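Local coordinates for protein eukaryotic Translation Initiation 4E (Schistosoma mansoni, PDB 3HXI) that binds the 7-methylguanosine cap at the 5' end of mRNA and probably helps start cap-dependent translation, as eIF4E proteins do, at residues G84-V90 against S133-L139; D163-P169 against C183-I189. One frame throughout, in Å; residues are numbered along the deposited sequence.

Overall arrangement
The two contacts are neighbours in one antiparallel sheet, with centres about 9 Å apart. Contact 1 pairs two inner strands, mostly buried. Contact 2 lies nearer the surface and joins strand 166-169 to the C-terminal tail, whose short, weakly bonded strand 187-188 is outermost on that side. Strands 84-89 and 166-169 are joined by backbone bonds such as Leu-87 N to Tyr-166 O (2.7 Å). Contact 1 has regular pairing, an apolar face under helices and a mixed face of Arg, Lys, Ser, Leu and Trp side chains that meets waters and the cap. Contact 2 is less regular and combines a few backbone bonds with a glutamine side-chain bond, isoleucine packing, aromatic rings and a sulfur.

Contact 1 (G84-V90 against S133-L139); sequences GRWLINV and SKLSVWL. With GTG (7-methyl-guanosine-5'-triphosphate-5'-guanosine), chain C.
Ser-133 O accepts a hydrogen bond from Val-90 N (3.0 Å), just beyond the paired strands 134-139 and 84-89 of the curved antiparallel eIF4E sheet. Lys-134 runs its CB, CG and CD past Leu-87 CD1. A bend at chi3 (-79°) then leads to NZ, which donates to O1B of the cap triphosphate (2.8 Å). NZ also donates to water 2, which is bound by Arg-85 NH2 and donates to O2A of the cap. Two positive side chains are thus joined to one phosphate through a shared water. Leu-135 turns to the other face, under helix 96-108. Its CD1 presses tightly on Val-90 CG2 (3.5 Å), and its CB meets Ile-88 CD1. Ser-136 OG lies against Arg-85 CD and Leu-87 CD1. Leu-87 CD1 lies over the centre of one face of the Arg-85 guanidinium, 3.7 Å above its plane. Val-137 exchanges two backbone bonds with Trp-86 and packs on helices 96-108 and 145-159. Trp-138 NE1 donates to water 1 (2.9 Å), which also accepts from Arg-85 NH2. The Trp-138 ring also meets Trp-75 with the planes nearly parallel. The cap methyl C7X lies in the Trp-138 ring plane, at the edge, 3.8 Å from CZ2. Leu-139 CD1 reaches Trp-86 CD1 at 4.0 Å, and Leu-139 N donates to Gly-84 O.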
loop_
_atom_site.group_PDB
_atom_site.type_symbol
_atom_site.label_atom_id
_atom_site.label_comp_id
_atom_site.label_asym_id
_atom_site.label_seq_id
_atom_site.Cartn_x
_atom_site.Cartn_y
_atom_site.Cartn_z
ATOM N N GLY A 84 -11.211 1.374 -4.310
ATOM C CA GLY A 84 -10.997 2.546 -3.485
ATOM C C GLY A 84 -9.823 2.293 -2.576
ATOM O O GLY A 84 -9.311 1.175 -2.500
ATOM N N ARG A 85 -9.389 3.345 -1.894
ATOM C CA ARG A 85 -8.225 3.249 -1.024
ATOM C C ARG A 85 -8.538 3.637 0.408
ATOM O O ARG A 85 -9.323 4.558 0.646
ATOM C CB ARG A 85 -7.067 4.120 -1.561
ATOM C CG ARG A 85 -7.282 5.612 -1.338
ATOM C CD ARG A 85 -6.179 6.441 -1.939
ATOM N NE ARG A 85 -6.454 7.849 -1.714
ATOM C CZ ARG A 85 -5.610 8.845 -1.948
ATOM N NH1 ARG A 85 -5.992 10.096 -1.674
ATOM N NH2 ARG A 85 -4.402 8.604 -2.442
ATOM N N TRP A 86 -7.929 2.917 1.355
ATOM C CA TRP A 86 -7.806 3.422 2.721
ATOM C C TRP A 86 -6.676 4.434 2.710
ATOM O O TRP A 86 -5.565 4.089 2.325
ATOM C CB TRP A 86 -7.519 2.294 3.722
ATOM C CG TRP A 86 -8.793 1.571 4.175
ATOM C CD1 TRP A 86 -9.136 0.272 3.924
ATOM C CD2 TRP A 86 -9.883 2.137 4.923
ATOM N NE1 TRP A 86 -10.376 -0.023 4.503
ATOM C CE2 TRP A 86 -10.845 1.111 5.115
ATOM C CE3 TRP A 86 -10.125 3.408 5.487
ATOM C CZ2 TRP A 86 -12.031 1.320 5.836
ATOM C CZ3 TRP A 86 -11.292 3.613 6.180
ATOM C CH2 TRP A 86 -12.241 2.567 6.349
ATOM N N LEU A 87 -6.975 5.676 3.108
ATOM C CA LEU A 87 -5.988 6.753 3.133
ATOM C C LEU A 87 -5.538 7.072 4.556
ATOM O O LEU A 87 -6.361 7.287 5.457
ATOM C CB LEU A 87 -6.546 8.006 2.440
ATOM C CG LEU A 87 -5.630 9.236 2.560
ATOM C CD1 LEU A 87 -4.444 9.112 1.631
ATOM C CD2 LEU A 87 -6.433 10.478 2.274
ATOM N N ILE A 88 -4.218 7.096 4.743
ATOM C CA ILE A 88 -3.624 7.332 6.063
ATOM C C ILE A 88 -2.818 8.623 5.988
ATOM O O ILE A 88 -1.883 8.713 5.193
ATOM C CB ILE A 88 -2.640 6.205 6.458
ATOM C CG1 ILE A 88 -3.354 4.850 6.576
ATOM C CG2 ILE A 88 -1.925 6.548 7.804
ATOM C CD1 ILE A 88 -2.425 3.672 6.287
ATOM N N ASN A 89 -3.195 9.616 6.797
ATOM C CA ASN A 89 -2.466 10.865 6.851
ATOM C C ASN A 89 -1.428 10.790 7.941
ATOM O O ASN A 89 -1.754 10.673 9.134
ATOM C CB ASN A 89 -3.402 12.043 7.086
ATOM C CG ASN A 89 -4.335 12.284 5.916
ATOM O OD1 ASN A 89 -3.928 12.202 4.758
ATOM N ND2 ASN A 89 -5.589 12.579 6.215
ATOM N N VAL A 90 -0.176 10.840 7.522
ATOM C CA VAL A 90 0.963 10.704 8.426
ATOM C C VAL A 90 1.086 11.957 9.270
ATOM O O VAL A 90 0.950 13.069 8.751
ATOM C CB VAL A 90 2.264 10.492 7.626
ATOM C CG1 VAL A 90 3.498 10.512 8.537
ATOM C CG2 VAL A 90 2.181 9.200 6.844
ATOM N N SER A 133 2.554 13.663 4.574
ATOM C CA SER A 133 2.746 12.459 3.766
ATOM C C SER A 133 1.514 11.569 3.898
ATOM O O SER A 133 0.671 11.783 4.779
ATOM C CB SER A 133 4.039 11.723 4.194
ATOM O OG SER A 133 5.209 12.520 3.956
ATOM N N LYS A 134 1.380 10.608 2.980
ATOM C CA LYS A 134 0.196 9.770 2.924
ATOM C C LYS A 134 0.617 8.332 2.660
ATOM O O LYS A 134 1.512 8.082 1.849
ATOM C CB LYS A 134 -0.735 10.234 1.801
ATOM C CG LYS A 134 -1.307 11.648 1.990
ATOM C CD LYS A 134 -2.066 12.076 0.763
ATOM C CE LYS A 134 -1.105 12.539 -0.367
ATOM N NZ LYS A 134 -1.846 13.321 -1.405
ATOM N N LEU A 135 -0.025 7.393 3.345
ATOM C CA LEU A 135 0.091 5.977 2.990
ATOM C C LEU A 135 -1.310 5.538 2.605
ATOM O O LEU A 135 -2.280 6.012 3.197
ATOM C CB LEU A 135 0.573 5.135 4.172
ATOM C CG LEU A 135 2.071 4.954 4.439
ATOM C CD1 LEU A 135 2.640 6.200 5.145
ATOM C CD2 LEU A 135 2.321 3.718 5.317
ATOM N N SER A 136 -1.414 4.625 1.651
ATOM C CA SER A 136 -2.717 4.189 1.152
ATOM C C SER A 136 -2.667 2.688 0.940
ATOM O O SER A 136 -1.617 2.147 0.617
ATOM C CB SER A 136 -3.011 4.849 -0.195
ATOM O OG SER A 136 -3.322 6.217 -0.049
ATOM N N VAL A 137 -3.810 2.031 1.093
ATOM C CA VAL A 137 -3.967 0.660 0.640
ATOM C C VAL A 137 -5.143 0.656 -0.323
ATOM O O VAL A 137 -6.246 1.065 0.034
ATOM C CB VAL A 137 -4.254 -0.303 1.787
ATOM C CG1 VAL A 137 -4.676 -1.681 1.241
ATOM C CG2 VAL A 137 -3.054 -0.409 2.706
ATOM N N TRP A 138 -4.892 0.172 -1.532
ATOM C CA TRP A 138 -5.889 0.122 -2.594
ATOM C C TRP A 138 -6.589 -1.232 -2.565
ATOM O O TRP A 138 -5.918 -2.273 -2.470
ATOM C CB TRP A 138 -5.160 0.281 -3.925
ATOM C CG TRP A 138 -4.707 1.691 -4.235
ATOM C CD1 TRP A 138 -4.301 2.666 -3.350
ATOM C CD2 TRP A 138 -4.600 2.262 -5.538
ATOM N NE1 TRP A 138 -3.943 3.809 -4.042
ATOM C CE2 TRP A 138 -4.131 3.588 -5.384
ATOM C CE3 TRP A 138 -4.847 1.772 -6.834
ATOM C CZ2 TRP A 138 -3.927 4.444 -6.479
ATOM C CZ3 TRP A 138 -4.650 2.615 -7.913
ATOM C CH2 TRP A 138 -4.171 3.938 -7.731
ATOM N N LEU A 139 -7.920 -1.185 -2.648
ATOM C CA LEU A 139 -8.816 -2.334 -2.537
ATOM C C LEU A 139 -9.592 -2.475 -3.835
ATOM O O LEU A 139 -9.820 -1.487 -4.533
ATOM C CB LEU A 139 -9.815 -2.111 -1.393
ATOM C CG LEU A 139 -9.274 -2.035 0.041
ATOM C CD1 LEU A 139 -10.407 -2.235 1.050
ATOM C CD2 LEU A 139 -8.222 -3.113 0.273
HETATM P PA GTG C . -1.480 12.392 -6.132
HETATM O O1A GTG C . 0.013 12.380 -6.322
HETATM O O2A GTG C . -2.211 11.240 -5.476
HETATM O O3A GTG C . -1.998 13.733 -5.418
HETATM P PB GTG C . -1.175 14.864 -4.660
HETATM O O1B GTG C . -0.300 14.277 -3.580
HETATM O O2B GTG C . -2.205 15.929 -4.296
HETATM O O3B GTG C . -0.304 15.459 -5.873
HETATM N N9A GTG C . -2.922 10.319 -10.859
HETATM C C8A GTG C . -2.762 9.757 -9.657
HETATM N N7A GTG C . -3.067 8.443 -9.749
HETATM C C7X GTG C . -2.997 7.500 -8.606
HETATM C C5A GTG C . -3.417 8.202 -11.015
HETATM C C6A GTG C . -3.824 7.026 -11.656
HETATM O O6A GTG C . -3.922 5.925 -11.066
HETATM N N1A GTG C . -4.141 7.102 -12.973
HETATM C C2A GTG C . -4.034 8.294 -13.640
HETATM N N2A GTG C . -4.336 8.394 -14.947
HETATM N N3A GTG C . -3.635 9.425 -13.016
HETATM C C4A GTG C . -3.320 9.382 -11.710
HETATM O O5D GTG C . -2.103 12.522 -7.582
HETATM C C5D GTG C . -1.731 13.629 -8.397
HETATM C C4D GTG C . -2.348 13.467 -9.768
HETATM O O4D GTG C . -1.746 12.349 -10.405
HETATM C C3D GTG C . -3.833 13.167 -9.745
HETATM O O3D GTG C . -4.601 14.359 -9.593
HETATM C C2D GTG C . -4.026 12.504 -11.088
HETATM O O2D GTG C . -4.121 13.502 -12.115
HETATM C C1D GTG C . -2.719 11.735 -11.250
HETATM P PG GTG C . 0.898 16.520 -5.779
HETATM O O1G GTG C . 1.516 16.596 -4.419
HETATM O O2G GTG C . 0.455 17.796 -6.474
HETATM O O5E GTG C . 1.944 15.801 -6.766
HETATM C C5E GTG C . 2.632 14.624 -6.347
HETATM C C4E GTG C . 3.624 14.202 -7.411
HETATM O O4E GTG C . 2.906 13.857 -8.599
HETATM C C3E GTG C . 4.573 15.317 -7.813
HETATM O O3E GTG C . 5.784 14.692 -8.269
HETATM C C2E GTG C . 3.901 15.973 -9.011
HETATM O O2E GTG C . 4.832 16.629 -9.888
HETATM C C1E GTG C . 3.274 14.751 -9.668
HETATM N N9B GTG C . 2.054 14.960 -10.472
HETATM C C8B GTG C . 0.938 15.515 -9.742
HETATM N N7B GTG C . -0.086 15.542 -10.781
HETATM C C5B GTG C . 0.445 15.011 -11.924
HETATM C C6B GTG C . -0.097 14.770 -13.272
HETATM O O6B GTG C . -1.296 15.091 -13.491
HETATM N N1B GTG C . 0.734 14.231 -14.210
HETATM C C2B GTG C . 2.039 13.897 -13.925
HETATM N N2B GTG C . 2.849 13.352 -14.867
HETATM N N3B GTG C . 2.594 14.090 -12.704
HETATM C C4B GTG C . 1.848 14.616 -11.711
HETATM O O HOH W 1 -2.907 6.360 -3.245
HETATM O O HOH W 2 -2.739 10.917 -2.813
#

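Contact 2 (D163-P169 against C183-I189); sequences DTIYFQP and CTGKYEI
The Tyr-166 ring is touched from several directions by the tail 183-189. Cys-183 SG stands 4.1 Å from the ring centroid, 32° off the normal, in an oblique sulfur-aromatic contact. Cys-183 O lies over one face, 3.5 Å from CE1. Glu-188 OE2 comes to the ring edge in its plane, 3.4 Å from CE1, with the carboxylate nearly perpendicular to the ring. Thr-184 OG1 donates to this same OE2 and helps to fix the carboxylate. Next along the strand, Phe-167 CD2 meets Tyr-187 CD2 at 3.5 Å. The two side chains point the same way, with ring planes 32° apart. The tail pairs irregularly, antiparallel, at the edge of the eIF4E sheet. Ile-165 and Ile-189 exchange two bonds, Phe-167 N donates to Tyr-187 O, and Lys-186 N makes a weak bond to Phe-167 O. Ile-165 CG1 packs on Ile-189 CG1 (3.8 Å). Gln-168 CG is anti to the carbonyl carbon (chi1 -53°), and the extended chain brings NE2 to Thr-184 O (3.2 Å). Gln-168 OE1 accepts from Arg-85 NH1, and the two bonds together hold the amide's rotation. Further out, Trp-86 packs edge-to-face with Phe-167, and Leu-149 of helix 145-159 touches Tyr-187 and Ile-189.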
loop_
_atom_site.group_PDB
_atom_site.type_symbol
_atom_site.label_atom_id
_atom_site.label_comp_id
_atom_site.label_asym_id
_atom_site.label_seq_id
_atom_site.Cartn_x
_atom_site.Cartn_y
_atom_site.Cartn_z
ATOM N N ASP A 163 -5.188 8.603 14.489
ATOM C CA ASP A 163 -6.061 9.470 13.726
ATOM C C ASP A 163 -6.962 8.664 12.802
ATOM O O ASP A 163 -6.620 7.537 12.402
ATOM C CB ASP A 163 -5.248 10.469 12.908
ATOM C CG ASP A 163 -4.517 11.459 13.771
ATOM O OD1 ASP A 163 -4.640 11.365 14.999
ATOM O OD2 ASP A 163 -3.847 12.341 13.224
ATOM N N THR A 164 -8.096 9.273 12.463
ATOM C CA THR A 164 -9.075 8.676 11.572
ATOM C C THR A 164 -8.477 8.371 10.209
ATOM O O THR A 164 -7.763 9.214 9.618
ATOM C CB THR A 164 -10.268 9.629 11.370
ATOM O OG1 THR A 164 -10.867 9.887 12.637
ATOM C CG2 THR A 164 -11.310 9.028 10.416
ATOM N N ILE A 165 -8.772 7.177 9.718
ATOM C CA ILE A 165 -8.445 6.816 8.330
ATOM C C ILE A 165 -9.704 6.827 7.454
ATOM O O ILE A 165 -10.792 6.557 7.945
ATOM C CB ILE A 165 -7.698 5.464 8.229
ATOM C CG1 ILE A 165 -8.534 4.283 8.757
ATOM C CG2 ILE A 165 -6.341 5.546 8.948
ATOM C CD1 ILE A 165 -7.927 2.910 8.402
ATOM N N TYR A 166 -9.521 7.097 6.163
ATOM C CA TYR A 166 -10.602 7.424 5.233
ATOM C C TYR A 166 -10.623 6.484 4.037
ATOM O O TYR A 166 -9.584 6.250 3.403
ATOM C CB TYR A 166 -10.435 8.861 4.727
ATOM C CG TYR A 166 -10.378 9.887 5.853
ATOM C CD1 TYR A 166 -11.554 10.339 6.479
ATOM C CD2 TYR A 166 -9.146 10.381 6.310
ATOM C CE1 TYR A 166 -11.500 11.278 7.522
ATOM C CE2 TYR A 166 -9.084 11.315 7.349
ATOM C CZ TYR A 166 -10.260 11.751 7.948
ATOM O OH TYR A 166 -10.179 12.667 8.964
ATOM N N PHE A 167 -11.802 5.938 3.722
ATOM C CA PHE A 167 -11.937 5.098 2.521
ATOM C C PHE A 167 -12.554 5.888 1.361
ATOM O O PHE A 167 -13.711 6.321 1.431
ATOM C CB PHE A 167 -12.752 3.820 2.779
ATOM C CG PHE A 167 -12.765 2.886 1.601
ATOM C CD1 PHE A 167 -11.672 2.057 1.357
ATOM C CD2 PHE A 167 -13.824 2.869 0.719
ATOM C CE1 PHE A 167 -11.636 1.214 0.240
ATOM C CE2 PHE A 167 -13.805 2.016 -0.389
ATOM C CZ PHE A 167 -12.692 1.197 -0.628
ATOM N N GLN A 168 -11.767 6.045 0.301
ATOM C CA GLN A 168 -12.096 6.922 -0.824
ATOM C C GLN A 168 -12.155 6.098 -2.088
ATOM O O GLN A 168 -11.132 5.580 -2.544
ATOM C CB GLN A 168 -11.044 8.032 -0.976
ATOM C CG GLN A 168 -10.824 8.786 0.294
ATOM C CD GLN A 168 -9.677 9.766 0.215
ATOM O OE1 GLN A 168 -8.779 9.646 -0.638
ATOM N NE2 GLN A 168 -9.705 10.759 1.105
ATOM N N PRO A 169 -13.366 5.965 -2.662
ATOM C CA PRO A 169 -13.518 5.282 -3.921
ATOM C C PRO A 169 -12.715 5.995 -4.990
ATOM O O PRO A 169 -12.470 7.211 -4.884
ATOM C CB PRO A 169 -15.024 5.410 -4.212
ATOM C CG PRO A 169 -15.649 5.600 -2.873
ATOM C CD PRO A 169 -14.649 6.479 -2.160
ATOM N N CYS A 183 -10.856 16.513 3.816
ATOM C CA CYS A 183 -10.475 15.101 3.825
ATOM C C CYS A 183 -11.558 14.232 4.497
ATOM O O CYS A 183 -11.757 14.250 5.719
ATOM C CB CYS A 183 -9.111 14.929 4.487
ATOM S SG CYS A 183 -8.390 13.326 4.262
ATOM N N THR A 184 -12.249 13.460 3.670
ATOM C CA THR A 184 -13.376 12.670 4.124
ATOM C C THR A 184 -13.365 11.339 3.384
ATOM O O THR A 184 -12.554 11.133 2.475
ATOM C CB THR A 184 -14.700 13.435 3.893
ATOM O OG1 THR A 184 -15.775 12.786 4.598
ATOM C CG2 THR A 184 -15.020 13.548 2.409
ATOM N N GLY A 185 -14.239 10.431 3.778
ATOM C CA GLY A 185 -14.355 9.175 3.068
ATOM C C GLY A 185 -15.751 8.590 3.117
ATOM O O GLY A 185 -16.558 8.930 3.993
ATOM N N LYS A 186 -16.022 7.714 2.161
ATOM C CA LYS A 186 -17.215 6.878 2.167
ATOM C C LYS A 186 -17.346 6.112 3.476
ATOM O O LYS A 186 -18.452 5.958 3.992
ATOM C CB LYS A 186 -17.167 5.914 0.987
ATOM C CG LYS A 186 -18.334 4.938 0.930
ATOM C CD LYS A 186 -18.283 4.141 -0.334
ATOM C CE LYS A 186 -19.566 3.310 -0.446
ATOM N NZ LYS A 186 -19.619 2.631 -1.736
ATOM N N TYR A 187 -16.217 5.632 4.003
ATOM C CA TYR A 187 -16.151 4.998 5.311
ATOM C C TYR A 187 -15.018 5.675 6.063
ATOM O O TYR A 187 -14.076 6.174 5.429
ATOM C CB TYR A 187 -15.839 3.507 5.189
ATOM C CG TYR A 187 -16.748 2.730 4.247
ATOM C CD1 TYR A 187 -18.129 2.662 4.458
ATOM C CD2 TYR A 187 -16.211 2.025 3.178
ATOM C CE1 TYR A 187 -18.957 1.952 3.577
ATOM C CE2 TYR A 187 -17.021 1.290 2.310
ATOM C CZ TYR A 187 -18.386 1.255 2.515
ATOM O OH TYR A 187 -19.155 0.531 1.636
ATOM N N GLU A 188 -15.089 5.694 7.377
ATOM C CA GLU A 188 -14.063 6.272 8.221
ATOM C C GLU A 188 -13.890 5.457 9.481
ATOM O O GLU A 188 -14.837 5.004 10.010
ATOM C CB GLU A 188 -14.468 7.671 8.629
ATOM C CG GLU A 188 -14.654 8.624 7.486
ATOM C CD GLU A 188 -14.809 10.058 7.929
ATOM O OE1 GLU A 188 -14.940 10.304 9.106
ATOM O OE2 GLU A 188 -14.837 10.916 7.081
ATOM N N ILE A 189 -12.673 5.259 9.935
ATOM C CA ILE A 189 -12.470 4.600 11.218
ATOM C C ILE A 189 -11.184 4.979 11.906
ATOM O O ILE A 189 -10.313 5.460 11.249
ATOM C CB ILE A 189 -12.569 3.087 11.141
ATOM C CG1 ILE A 189 -11.466 2.487 10.351
ATOM C CG2 ILE A 189 -13.799 2.653 10.432
ATOM C CD1 ILE A 189 -11.909 1.288 9.792
#